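PDB 2NQL: Isomerase/lactonizing enzyme from Agrobacterium fabrum str. C58, which belongs to the enolase superfamily of metal-dependent barrel enzymes, in the mandelate racemase and muconate lactonizing enzyme family, and carries a bound sodium ion. Local coordinates for residues K210-M215 with P236-A241; P154-G159 with A182-T187. One frame throughout, in Å; residues are numbered along the deposited sequence.

Contact 2 (154-159 with 182-187) and contact 1 (210-215 with 236-241) follow one another along the chain and round one barrel sheet, their centres about 9 Å apart. Strands 182-186 and 210-214 are neighbours, so the two pairings form a run of four parallel strands; K210 O and F183 N, 2.8 Å apart, probably hydrogen-bond between them. Inside the barrel the contacts meet at a salt bridge of 2.7 Å from K184 NZ to E240 OE1. The other oxygen of the same carboxylate, E240 OE2, binds the sodium ion together with E266, which places contact 1 in the first shell of the metal and K184 of contact 2 in the second.

Contact 1: K210-M215 with P236-A241; sequences KIAADM and PWFAEA. With NA (sodium ion), chain G.
E240 leaves its strand beside D214 and reaches the sodium ion. Its CB lies 3.7 Å from A213 O; CG, anti to the backbone N (chi1 158°), comes equally near D214 OD1, and the extended chain then lays the carboxylate over that of D214, the two planes stacked 21° apart. OE2 binds sodium at 2.3 Å, and water 1 lies within hydrogen-bonding distance of both OE2 and D214 OD1. OE1 forms a salt bridge with K184 and a hydrogen bond with Q287, while D214 OD2 bonds H216. The strands are successive parallel members of the enolase-type barrel, joined by helix 221-231 in a beta-alpha-beta crossover. A213 sits at the middle of the ladder: its N donates to F238 O and its O receives E240 N at 2.8 Å, both bonds nearly straight. W237 N instead reaches I211 O from above the carbonyl plane. A212 CB stands over the centre of the F238 ring, 3.4 Å from its centroid, in a CH-pi contact. The W237 indole lies between F238 CE2 on one face and K210 CD on the other, the latter 3.5 Å from the five-membered ring's centroid. M215 SD touches A239 CB at 3.9 Å.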
ATOM      1  N   LYS A 210      29.203   4.138 -18.787  1.00 26.40           N
ATOM      2  CA  LYS A 210      28.465   3.312 -17.804  1.00 24.11           C
ATOM      3  C   LYS A 210      27.153   2.881 -18.441  1.00 26.02           C
ATOM      4  O   LYS A 210      26.424   3.713 -18.986  1.00 25.84           O
ATOM      5  CB  LYS A 210      28.172   4.105 -16.520  1.00 27.12           C
ATOM      6  CG  LYS A 210      29.391   4.492 -15.703  1.00 31.13           C
ATOM      7  CD  LYS A 210      29.038   4.651 -14.241  1.00 35.87           C
ATOM      8  CE  LYS A 210      29.609   5.906 -13.657  1.00 42.41           C
ATOM      9  NZ  LYS A 210      31.057   5.766 -13.388  1.00 42.45           N
ATOM     10  N   ILE A 211      26.891   1.574 -18.439  1.00 24.55           N
ATOM     11  CA  ILE A 211      25.713   1.010 -19.118  1.00 24.25           C
ATOM     12  C   ILE A 211      25.016   0.055 -18.149  1.00 26.63           C
ATOM     13  O   ILE A 211      25.467  -1.063 -17.917  1.00 25.15           O
ATOM     14  CB  ILE A 211      26.063   0.276 -20.442  1.00 22.91           C
ATOM     15  CG1 ILE A 211      26.950   1.157 -21.346  1.00 25.76           C
ATOM     16  CG2 ILE A 211      24.766  -0.101 -21.221  1.00 27.56           C
ATOM     17  CD1 ILE A 211      27.515   0.421 -22.591  1.00 29.20           C
ATOM     18  N   ALA A 212      23.891   0.506 -17.607  1.00 28.17           N
ATOM     19  CA  ALA A 212      23.079  -0.310 -16.709  1.00 24.55           C
ATOM     20  C   ALA A 212      21.922  -1.010 -17.413  1.00 24.40           C
ATOM     21  O   ALA A 212      21.436  -0.560 -18.469  1.00 22.63           O
ATOM     22  CB  ALA A 212      22.548   0.575 -15.566  1.00 24.90           C
ATOM     23  N   ALA A 213      21.458  -2.093 -16.792  1.00 27.70           N
ATOM     24  CA  ALA A 213      20.331  -2.858 -17.299  1.00 27.65           C
ATOM     25  C   ALA A 213      19.171  -2.822 -16.325  1.00 20.71           C
ATOM     26  O   ALA A 213      19.300  -3.263 -15.182  1.00 23.77           O
ATOM     27  CB  ALA A 213      20.730  -4.302 -17.555  1.00 26.53           C
ATOM     28  N   ASP A 214      18.046  -2.292 -16.797  1.00 23.69           N
ATOM     29  CA  ASP A 214      16.791  -2.400 -16.053  1.00 23.24           C
ATOM     30  C   ASP A 214      16.088  -3.719 -16.434  1.00 19.57           C
ATOM     31  O   ASP A 214      15.519  -3.882 -17.532  1.00 25.63           O
ATOM     32  CB  ASP A 214      15.912  -1.159 -16.288  1.00 25.56           C
ATOM     33  CG  ASP A 214      14.510  -1.289 -15.657  1.00 34.07           C
ATOM     34  OD1 ASP A 214      14.320  -2.121 -14.736  1.00 25.55           O
ATOM     35  OD2 ASP A 214      13.593  -0.565 -16.103  1.00 32.43           O
ATOM     36  N   MET A 215      16.122  -4.645 -15.491  1.00 22.55           N
ATOM     37  CA  MET A 215      15.655  -5.998 -15.714  1.00 27.46           C
ATOM     38  C   MET A 215      14.160  -6.132 -15.517  1.00 31.54           C
ATOM     39  O   MET A 215      13.583  -7.181 -15.831  1.00 28.02           O
ATOM     40  CB  MET A 215      16.407  -6.963 -14.807  1.00 24.78           C
ATOM     41  CG  MET A 215      17.870  -7.084 -15.213  1.00 25.29           C
ATOM     42  SD  MET A 215      18.685  -8.315 -14.208  1.00 30.21           S
ATOM     43  CE  MET A 215      18.044  -9.798 -15.004  1.00 25.96           C
ATOM     44  N   PRO A 236      28.266  -4.533 -17.108  1.00 29.97           N
ATOM     45  CA  PRO A 236      27.123  -3.739 -16.639  1.00 27.13           C
ATOM     46  C   PRO A 236      27.421  -2.914 -15.392  1.00 29.63           C
ATOM     47  O   PRO A 236      28.028  -3.401 -14.423  1.00 28.91           O
ATOM     48  CB  PRO A 236      26.041  -4.798 -16.365  1.00 26.89           C
ATOM     49  CG  PRO A 236      26.784  -6.047 -16.091  1.00 30.22           C
ATOM     50  CD  PRO A 236      28.013  -5.979 -16.967  1.00 32.24           C
ATOM     51  N   TRP A 237      26.993  -1.655 -15.441  1.00 29.22           N
ATOM     52  CA  TRP A 237      27.114  -0.726 -14.326  1.00 24.54           C
ATOM     53  C   TRP A 237      26.327  -1.231 -13.119  1.00 26.16           C
ATOM     54  O   TRP A 237      26.882  -1.361 -12.025  1.00 25.83           O
ATOM     55  CB  TRP A 237      26.606   0.642 -14.812  1.00 27.04           C
ATOM     56  CG  TRP A 237      26.474   1.766 -13.835  1.00 24.51           C
ATOM     57  CD1 TRP A 237      27.081   1.914 -12.622  1.00 22.60           C
ATOM     58  CD2 TRP A 237      25.693   2.938 -14.043  1.00 22.22           C
ATOM     59  NE1 TRP A 237      26.706   3.111 -12.047  1.00 24.02           N
ATOM     60  CE2 TRP A 237      25.856   3.759 -12.904  1.00 25.35           C
ATOM     61  CE3 TRP A 237      24.852   3.371 -15.088  1.00 27.04           C
ATOM     62  CZ2 TRP A 237      25.196   4.978 -12.764  1.00 25.46           C
ATOM     63  CZ3 TRP A 237      24.203   4.596 -14.960  1.00 23.69           C
ATOM     64  CH2 TRP A 237      24.395   5.395 -13.808  1.00 23.48           C
ATOM     65  N   PHE A 238      25.041  -1.504 -13.323  1.00 26.22           N
ATOM     66  CA  PHE A 238      24.236  -2.211 -12.339  1.00 24.07           C
ATOM     67  C   PHE A 238      23.125  -3.002 -13.021  1.00 23.40           C
ATOM     68  O   PHE A 238      22.785  -2.738 -14.191  1.00 24.27           O
ATOM     69  CB  PHE A 238      23.705  -1.271 -11.244  1.00 25.02           C
ATOM     70  CG  PHE A 238      22.859  -0.113 -11.756  1.00 23.33           C
ATOM     71  CD1 PHE A 238      21.508  -0.294 -12.068  1.00 24.58           C
ATOM     72  CD2 PHE A 238      23.404   1.162 -11.880  1.00 25.79           C
ATOM     73  CE1 PHE A 238      20.705   0.779 -12.511  1.00 23.95           C
ATOM     74  CE2 PHE A 238      22.622   2.245 -12.324  1.00 25.28           C
ATOM     75  CZ  PHE A 238      21.264   2.045 -12.655  1.00 20.87           C
ATOM     76  N   ALA A 239      22.569  -3.969 -12.291  1.00 24.75           N
ATOM     77  CA  ALA A 239      21.376  -4.694 -12.719  1.00 25.95           C
ATOM     78  C   ALA A 239      20.250  -4.241 -11.802  1.00 24.36           C
ATOM     79  O   ALA A 239      20.330  -4.405 -10.593  1.00 25.26           O
ATOM     80  CB  ALA A 239      21.592  -6.215 -12.615  1.00 25.30           C
ATOM     81  N   GLU A 240      19.235  -3.618 -12.393  1.00 26.05           N
ATOM     82  CA  GLU A 240      18.153  -3.018 -11.609  1.00 22.18           C
ATOM     83  C   GLU A 240      16.932  -3.946 -11.624  1.00 22.69           C
ATOM     84  O   GLU A 240      16.620  -4.539 -12.661  1.00 23.30           O
ATOM     85  CB  GLU A 240      17.826  -1.628 -12.167  1.00 24.72           C
ATOM     86  CG  GLU A 240      16.435  -1.124 -11.833  1.00 18.61           C
ATOM     87  CD  GLU A 240      16.123   0.204 -12.492  1.00 31.31           C
ATOM     88  OE1 GLU A 240      17.049   0.909 -12.926  1.00 28.74           O
ATOM     89  OE2 GLU A 240      14.932   0.599 -12.522  1.00 35.07           O
ATOM     90  N   ALA A 241      16.253  -4.062 -10.476  1.00 25.51           N
ATOM     91  CA  ALA A 241      14.954  -4.772 -10.365  1.00 19.75           C
ATOM     92  C   ALA A 241      15.005  -6.181 -10.994  1.00 23.44           C
ATOM     93  O   ALA A 241      14.278  -6.476 -11.963  1.00 26.24           O
ATOM     94  CB  ALA A 241      13.808  -3.925 -10.983  1.00 25.11           C
TER
HETATM   95 NA    NA G 401      14.344   2.395 -11.272  1.00 49.12          NA
HETATM   96  O   HOH W   1      12.731  -0.865 -12.847  1.00 37.58           O
HETATM   97  O   HOH W   2      14.390   0.703  -8.904  1.00 22.70           O
HETATM   98  O   HOH W   3      15.752   4.253 -11.713  1.00 32.84           O

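Contact 2: P154-G159 with A182-T187; sequences PAYVSG and AFKFAT
A parallel beta-alpha-beta unit of the enolase-type barrel, strand 152-158, helix 165-177 and strand 182-186, brings V157 beside F183. The ladder rests on two backbone bonds made by V157: its N donates to A182 O, and its O receives K184 N at 2.9 Å, with the donor nearly in line with the carbonyl but the N-H bent to 140°. Water 4, by a weak bond to A182 N, links that residue to A155 O. With chi1 at 76°, Y156 CG sits between its backbone N and carbonyl carbon, and the ring crosses the lysine at a slant, CE1 3.5 Å from K184 CB. The lysine chain bends at chi3 (80°), bringing CE to the ring edge, in plane, and NZ within 2.9 Å of Y156 OH, to which it donates; E240 is its salt-bridge partner. S158 OG approaches K184 CE at 3.8 Å and bonds E341. Y156 CB also packs on A182 CB. On the other sheet face V157 CB touches F183 CD1 at 3.8 Å, the two side chains running side by side, and F183 continues onto L205 of helix 194-205. Strands 340-342 and 210-214 flank the pair within the sheet.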
ATOM      1  N   PRO A 154      25.672  14.508 -11.349  1.00 20.09           N
ATOM      2  CA  PRO A 154      25.559  13.743 -12.584  1.00 22.06           C
ATOM      3  C   PRO A 154      24.160  13.240 -12.915  1.00 24.61           C
ATOM      4  O   PRO A 154      23.364  12.954 -12.016  1.00 22.12           O
ATOM      5  CB  PRO A 154      26.504  12.556 -12.323  1.00 22.94           C
ATOM      6  CG  PRO A 154      27.513  13.118 -11.401  1.00 23.98           C
ATOM      7  CD  PRO A 154      26.663  13.878 -10.452  1.00 25.13           C
ATOM      8  N   ALA A 155      23.887  13.143 -14.209  1.00 23.13           N
ATOM      9  CA  ALA A 155      22.630  12.622 -14.720  1.00 18.79           C
ATOM     10  C   ALA A 155      22.932  11.513 -15.721  1.00 25.84           C
ATOM     11  O   ALA A 155      23.863  11.641 -16.524  1.00 23.37           O
ATOM     12  CB  ALA A 155      21.843  13.746 -15.374  1.00 17.41           C
ATOM     13  N   TYR A 156      22.189  10.408 -15.653  1.00 18.84           N
ATOM     14  CA  TYR A 156      22.316   9.353 -16.656  1.00 20.64           C
ATOM     15  C   TYR A 156      21.115   9.289 -17.562  1.00 21.84           C
ATOM     16  O   TYR A 156      19.978   9.526 -17.128  1.00 21.08           O
ATOM     17  CB  TYR A 156      22.634   7.987 -16.040  1.00 18.02           C
ATOM     18  CG  TYR A 156      21.500   7.250 -15.357  1.00 19.94           C
ATOM     19  CD1 TYR A 156      20.634   6.414 -16.092  1.00 23.20           C
ATOM     20  CD2 TYR A 156      21.289   7.373 -13.980  1.00 22.54           C
ATOM     21  CE1 TYR A 156      19.612   5.723 -15.470  1.00 23.44           C
ATOM     22  CE2 TYR A 156      20.254   6.657 -13.338  1.00 21.52           C
ATOM     23  CZ  TYR A 156      19.427   5.851 -14.088  1.00 22.44           C
ATOM     24  OH  TYR A 156      18.405   5.154 -13.491  1.00 22.28           O
ATOM     25  N   VAL A 157      21.375   8.951 -18.820  1.00 21.65           N
ATOM     26  CA  VAL A 157      20.340   8.869 -19.842  1.00 21.67           C
ATOM     27  C   VAL A 157      19.496   7.614 -19.678  1.00 27.01           C
ATOM     28  O   VAL A 157      19.997   6.484 -19.585  1.00 28.59           O
ATOM     29  CB  VAL A 157      20.942   8.917 -21.281  1.00 28.10           C
ATOM     30  CG1 VAL A 157      19.848   8.855 -22.331  1.00 28.45           C
ATOM     31  CG2 VAL A 157      21.726  10.183 -21.461  1.00 31.93           C
ATOM     32  N   SER A 158      18.190   7.827 -19.660  1.00 22.63           N
ATOM     33  CA  SER A 158      17.275   6.732 -19.569  1.00 23.04           C
ATOM     34  C   SER A 158      16.271   6.918 -20.701  1.00 28.67           C
ATOM     35  O   SER A 158      15.830   8.042 -20.992  1.00 32.57           O
ATOM     36  CB  SER A 158      16.574   6.810 -18.215  1.00 26.74           C
ATOM     37  OG  SER A 158      15.850   5.638 -17.946  1.00 32.37           O
ATOM     38  N   GLY A 159      15.925   5.821 -21.355  1.00 29.16           N
ATOM     39  CA  GLY A 159      14.891   5.868 -22.388  1.00 30.83           C
ATOM     40  C   GLY A 159      15.606   5.906 -23.718  1.00 34.26           C
ATOM     41  O   GLY A 159      16.262   6.899 -24.051  1.00 33.51           O
ATOM     42  N   ALA A 182      26.772   8.088 -18.898  1.00 27.25           N
ATOM     43  CA  ALA A 182      26.081   7.023 -18.201  1.00 23.54           C
ATOM     44  C   ALA A 182      24.676   6.829 -18.783  1.00 23.40           C
ATOM     45  O   ALA A 182      24.004   7.801 -19.157  1.00 23.08           O
ATOM     46  CB  ALA A 182      26.065   7.301 -16.694  1.00 25.67           C
ATOM     47  N   PHE A 183      24.288   5.561 -18.932  1.00 21.62           N
ATOM     48  CA  PHE A 183      23.152   5.142 -19.760  1.00 21.41           C
ATOM     49  C   PHE A 183      22.477   3.950 -19.107  1.00 20.93           C
ATOM     50  O   PHE A 183      23.128   3.150 -18.416  1.00 23.39           O
ATOM     51  CB  PHE A 183      23.615   4.704 -21.170  1.00 24.62           C
ATOM     52  CG  PHE A 183      24.385   5.759 -21.905  1.00 23.79           C
ATOM     53  CD1 PHE A 183      23.719   6.678 -22.723  1.00 25.32           C
ATOM     54  CD2 PHE A 183      25.774   5.868 -21.736  1.00 23.77           C
ATOM     55  CE1 PHE A 183      24.428   7.685 -23.396  1.00 27.19           C
ATOM     56  CE2 PHE A 183      26.492   6.885 -22.385  1.00 26.35           C
ATOM     57  CZ  PHE A 183      25.827   7.782 -23.218  1.00 25.41           C
ATOM     58  N   LYS A 184      21.175   3.813 -19.348  1.00 20.83           N
ATOM     59  CA  LYS A 184      20.460   2.623 -18.896  1.00 21.36           C
ATOM     60  C   LYS A 184      19.500   2.186 -19.983  1.00 23.16           C
ATOM     61  O   LYS A 184      18.853   3.031 -20.622  1.00 27.14           O
ATOM     62  CB  LYS A 184      19.732   2.896 -17.556  1.00 21.27           C
ATOM     63  CG  LYS A 184      18.996   1.676 -16.991  1.00 24.69           C
ATOM     64  CD  LYS A 184      18.357   1.970 -15.622  1.00 22.62           C
ATOM     65  CE  LYS A 184      17.043   2.721 -15.754  1.00 26.23           C
ATOM     66  NZ  LYS A 184      16.566   3.095 -14.408  1.00 25.74           N
ATOM     67  N   PHE A 185      19.402   0.873 -20.194  1.00 22.30           N
ATOM     68  CA  PHE A 185      18.441   0.332 -21.150  1.00 23.44           C
ATOM     69  C   PHE A 185      17.467  -0.617 -20.466  1.00 24.23           C
ATOM     70  O   PHE A 185      17.794  -1.202 -19.425  1.00 25.50           O
ATOM     71  CB  PHE A 185      19.153  -0.348 -22.334  1.00 23.98           C
ATOM     72  CG  PHE A 185      19.737  -1.689 -22.005  1.00 22.31           C
ATOM     73  CD1 PHE A 185      19.006  -2.864 -22.229  1.00 28.25           C
ATOM     74  CD2 PHE A 185      21.017  -1.788 -21.457  1.00 25.89           C
ATOM     75  CE1 PHE A 185      19.551  -4.118 -21.910  1.00 27.25           C
ATOM     76  CE2 PHE A 185      21.562  -3.049 -21.119  1.00 28.95           C
ATOM     77  CZ  PHE A 185      20.826  -4.207 -21.356  1.00 26.73           C
ATOM     78  N   ALA A 186      16.287  -0.786 -21.061  1.00 25.05           N
ATOM     79  CA  ALA A 186      15.268  -1.663 -20.482  1.00 26.60           C
ATOM     80  C   ALA A 186      15.238  -2.974 -21.256  1.00 29.78           C
ATOM     81  O   ALA A 186      15.121  -2.985 -22.484  1.00 36.62           O
ATOM     82  CB  ALA A 186      13.888  -0.984 -20.489  1.00 34.81           C
ATOM     83  N   THR A 187      15.392  -4.075 -20.527  1.00 33.12           N
ATOM     84  CA  THR A 187      15.529  -5.403 -21.129  1.00 39.17           C
ATOM     85  C   THR A 187      14.361  -5.933 -22.000  1.00 42.88           C
ATOM     86  O   THR A 187      14.629  -6.644 -22.976  1.00 46.53           O
ATOM     87  CB  THR A 187      16.025  -6.471 -20.110  1.00 37.78           C
ATOM     88  OG1 THR A 187      15.041  -6.647 -19.077  1.00 39.30           O
ATOM     89  CG2 THR A 187      17.314  -6.025 -19.456  1.00 33.74           C
TER
HETATM   90  O   HOH W   4      26.200  10.936 -17.709  1.00 27.07           O
HETATM   91  O   HOH W   5      16.479   3.351 -21.372  1.00 39.08           O